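Local atomic coordinates of p-47 protein (Clostridium botulinum, PDB entry 6EKT), a protein that may form part of a progenitor complex that shields botulinum neurotoxin type A2 in the host gut, and resembles tubular lipid-binding proteins. Residues Tyr92-Arg96 with Tyr157-Leu161. Residues are numbered along the deposited sequence; the frame is centred on the assembly and turned at random.
Sequences YFKVR and YFNKL
F93 points from strand 91-94 into helix 152-168 and lays one ring face against the backbone of F158, whose N is 4.0 Å from F93 CZ. Its chi1 of 72° sets the ring between the backbone N and the carbonyl carbon, and from there three helix residues border it. F158 CB approaches F93 CE1 at 3.7 Å. Y157 CB lies near F93 CE2, and L161 CD1 comes obliquely to within 3.8 Å of F93 CD2. The F158 ring turns its edge to F93, with F158 CD1 4.0 Å from F93 CD1. One helical turn, closed by the L161 N to Y157 O bond, thus presents F158, Y157 and L161 to F93. V95 CG1, anti to the backbone N, sits over the middle of the Y157 ring in a CH-pi contact, 4.0 Å from the centroid and 12° off the ring normal. V95 CG2 meets Y157 CB and lies in the plane of the F93 ring at its edge, linking the two aromatic groups. Farther out, R96 bends its chain so that R96 NH1 stands 3.9 Å from Y157 OH, a loose approach. L102 touches the side chains of both F93 and F158, while L161 also rests on Q62 and I64 of the adjacent strand. The axes of 92-94 and 157-161 run at 103° to each other, an almost perpendicular packing of a helix across a small antiparallel sheet, within the N-terminal domain of this TULIP-like protein.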
loop_
_atom_site.group_PDB
_atom_site.type_symbol
_atom_site.label_atom_id
_atom_site.label_comp_id
_atom_site.label_asym_id
_atom_site.label_seq_id
_atom_site.Cartn_x
_atom_site.Cartn_y
_atom_site.Cartn_z
ATOM N N TYR A 92 -35.080 15.964 21.696
ATOM C CA TYR A 92 -35.626 17.315 21.709
ATOM C C TYR A 92 -34.537 18.332 22.051
ATOM O O TYR A 92 -33.465 17.981 22.555
ATOM C CB TYR A 92 -36.778 17.404 22.744
ATOM C CG TYR A 92 -36.305 17.346 24.180
ATOM C CD1 TYR A 92 -36.079 16.120 24.813
ATOM C CD2 TYR A 92 -36.063 18.529 24.903
ATOM C CE1 TYR A 92 -35.624 16.061 26.125
ATOM C CE2 TYR A 92 -35.611 18.484 26.219
ATOM C CZ TYR A 92 -35.390 17.248 26.818
ATOM O OH TYR A 92 -34.941 17.193 28.112
ATOM N N PHE A 93 -34.824 19.600 21.787
ATOM C CA PHE A 93 -34.110 20.668 22.472
ATOM C C PHE A 93 -35.087 21.716 22.997
ATOM O O PHE A 93 -36.201 21.844 22.480
ATOM C CB PHE A 93 -32.975 21.263 21.628
ATOM C CG PHE A 93 -33.427 22.120 20.478
ATOM C CD1 PHE A 93 -33.709 21.555 19.233
ATOM C CD2 PHE A 93 -33.521 23.511 20.620
ATOM C CE1 PHE A 93 -34.099 22.354 18.156
ATOM C CE2 PHE A 93 -33.911 24.313 19.547
ATOM C CZ PHE A 93 -34.196 23.734 18.315
ATOM N N LYS A 94 -34.656 22.403 24.038
ATOM C CA LYS A 94 -35.439 23.413 24.717
ATOM C C LYS A 94 -34.652 24.675 24.904
ATOM O O LYS A 94 -33.555 24.637 25.392
ATOM C CB LYS A 94 -35.836 22.885 26.090
ATOM C CG LYS A 94 -36.904 23.686 26.818
ATOM C CD LYS A 94 -37.557 22.858 27.920
ATOM C CE LYS A 94 -38.538 23.692 28.736
ATOM N NZ LYS A 94 -38.927 23.032 30.020
ATOM N N VAL A 95 -35.250 25.801 24.545
ATOM C CA VAL A 95 -34.600 27.078 24.674
ATOM C C VAL A 95 -35.348 28.126 25.511
ATOM O O VAL A 95 -35.117 28.222 26.681
ATOM C CB VAL A 95 -34.168 27.669 23.286
ATOM C CG1 VAL A 95 -33.379 28.953 23.447
ATOM C CG2 VAL A 95 -33.251 26.707 22.570
ATOM N N ARG A 96 -36.247 28.893 24.919
ATOM C CA ARG A 96 -36.863 30.007 25.660
ATOM C C ARG A 96 -38.258 29.623 26.106
ATOM O O ARG A 96 -39.246 30.279 25.821
ATOM C CB ARG A 96 -36.817 31.289 24.806
ATOM C CG ARG A 96 -35.441 31.961 24.757
ATOM C CD ARG A 96 -35.085 32.556 23.398
ATOM N NE ARG A 96 -36.256 33.174 22.815
ATOM C CZ ARG A 96 -36.264 34.168 21.938
ATOM N NH1 ARG A 96 -35.136 34.679 21.488
ATOM N NH2 ARG A 96 -37.440 34.634 21.500
ATOM N N TYR A 157 -30.563 27.721 16.899
ATOM C CA TYR A 157 -30.355 27.144 18.236
ATOM C C TYR A 157 -29.945 25.673 18.228
ATOM O O TYR A 157 -29.111 25.245 19.054
ATOM C CB TYR A 157 -31.558 27.394 19.160
ATOM C CG TYR A 157 -31.625 28.836 19.595
ATOM C CD1 TYR A 157 -30.674 29.366 20.492
ATOM C CD2 TYR A 157 -32.611 29.692 19.096
ATOM C CE1 TYR A 157 -30.719 30.709 20.885
ATOM C CE2 TYR A 157 -32.663 31.026 19.487
ATOM C CZ TYR A 157 -31.723 31.528 20.381
ATOM O OH TYR A 157 -31.795 32.866 20.748
ATOM N N PHE A 158 -30.515 24.919 17.291
ATOM C CA PHE A 158 -30.166 23.519 17.131
ATOM C C PHE A 158 -28.669 23.355 16.813
ATOM O O PHE A 158 -27.988 22.521 17.426
ATOM C CB PHE A 158 -31.038 22.833 16.062
ATOM C CG PHE A 158 -30.622 21.409 15.763
ATOM C CD1 PHE A 158 -30.841 20.383 16.694
ATOM C CD2 PHE A 158 -30.013 21.089 14.546
ATOM C CE1 PHE A 158 -30.448 19.075 16.422
ATOM C CE2 PHE A 158 -29.632 19.775 14.265
ATOM C CZ PHE A 158 -29.845 18.769 15.200
ATOM N N ASN A 159 -28.172 24.157 15.875
ATOM C CA ASN A 159 -26.759 24.101 15.474
ATOM C C ASN A 159 -25.827 24.321 16.634
ATOM O O ASN A 159 -24.842 23.588 16.786
ATOM C CB ASN A 159 -26.460 25.116 14.372
ATOM C CG ASN A 159 -27.099 24.728 13.060
ATOM O OD1 ASN A 159 -27.555 23.581 12.892
ATOM N ND2 ASN A 159 -27.176 25.687 12.128
ATOM N N LYS A 160 -26.136 25.334 17.440
ATOM C CA LYS A 160 -25.351 25.636 18.625
ATOM C C LYS A 160 -25.386 24.477 19.621
ATOM O O LYS A 160 -24.333 24.052 20.095
ATOM C CB LYS A 160 -25.827 26.941 19.265
ATOM C CG LYS A 160 -24.987 27.398 20.444
ATOM C CD LYS A 160 -25.680 27.079 21.769
ATOM C CE LYS A 160 -24.973 27.740 22.943
ATOM N NZ LYS A 160 -25.259 26.990 24.204
ATOM N N LEU A 161 -26.583 23.975 19.921
ATOM C CA LEU A 161 -26.742 22.924 20.933
ATOM C C LEU A 161 -26.228 21.559 20.471
ATOM O O LEU A 161 -25.798 20.760 21.305
ATOM C CB LEU A 161 -28.196 22.823 21.414
ATOM C CG LEU A 161 -28.680 24.004 22.266
ATOM C CD1 LEU A 161 -30.194 23.986 22.408
ATOM C CD2 LEU A 161 -28.020 23.945 23.644
#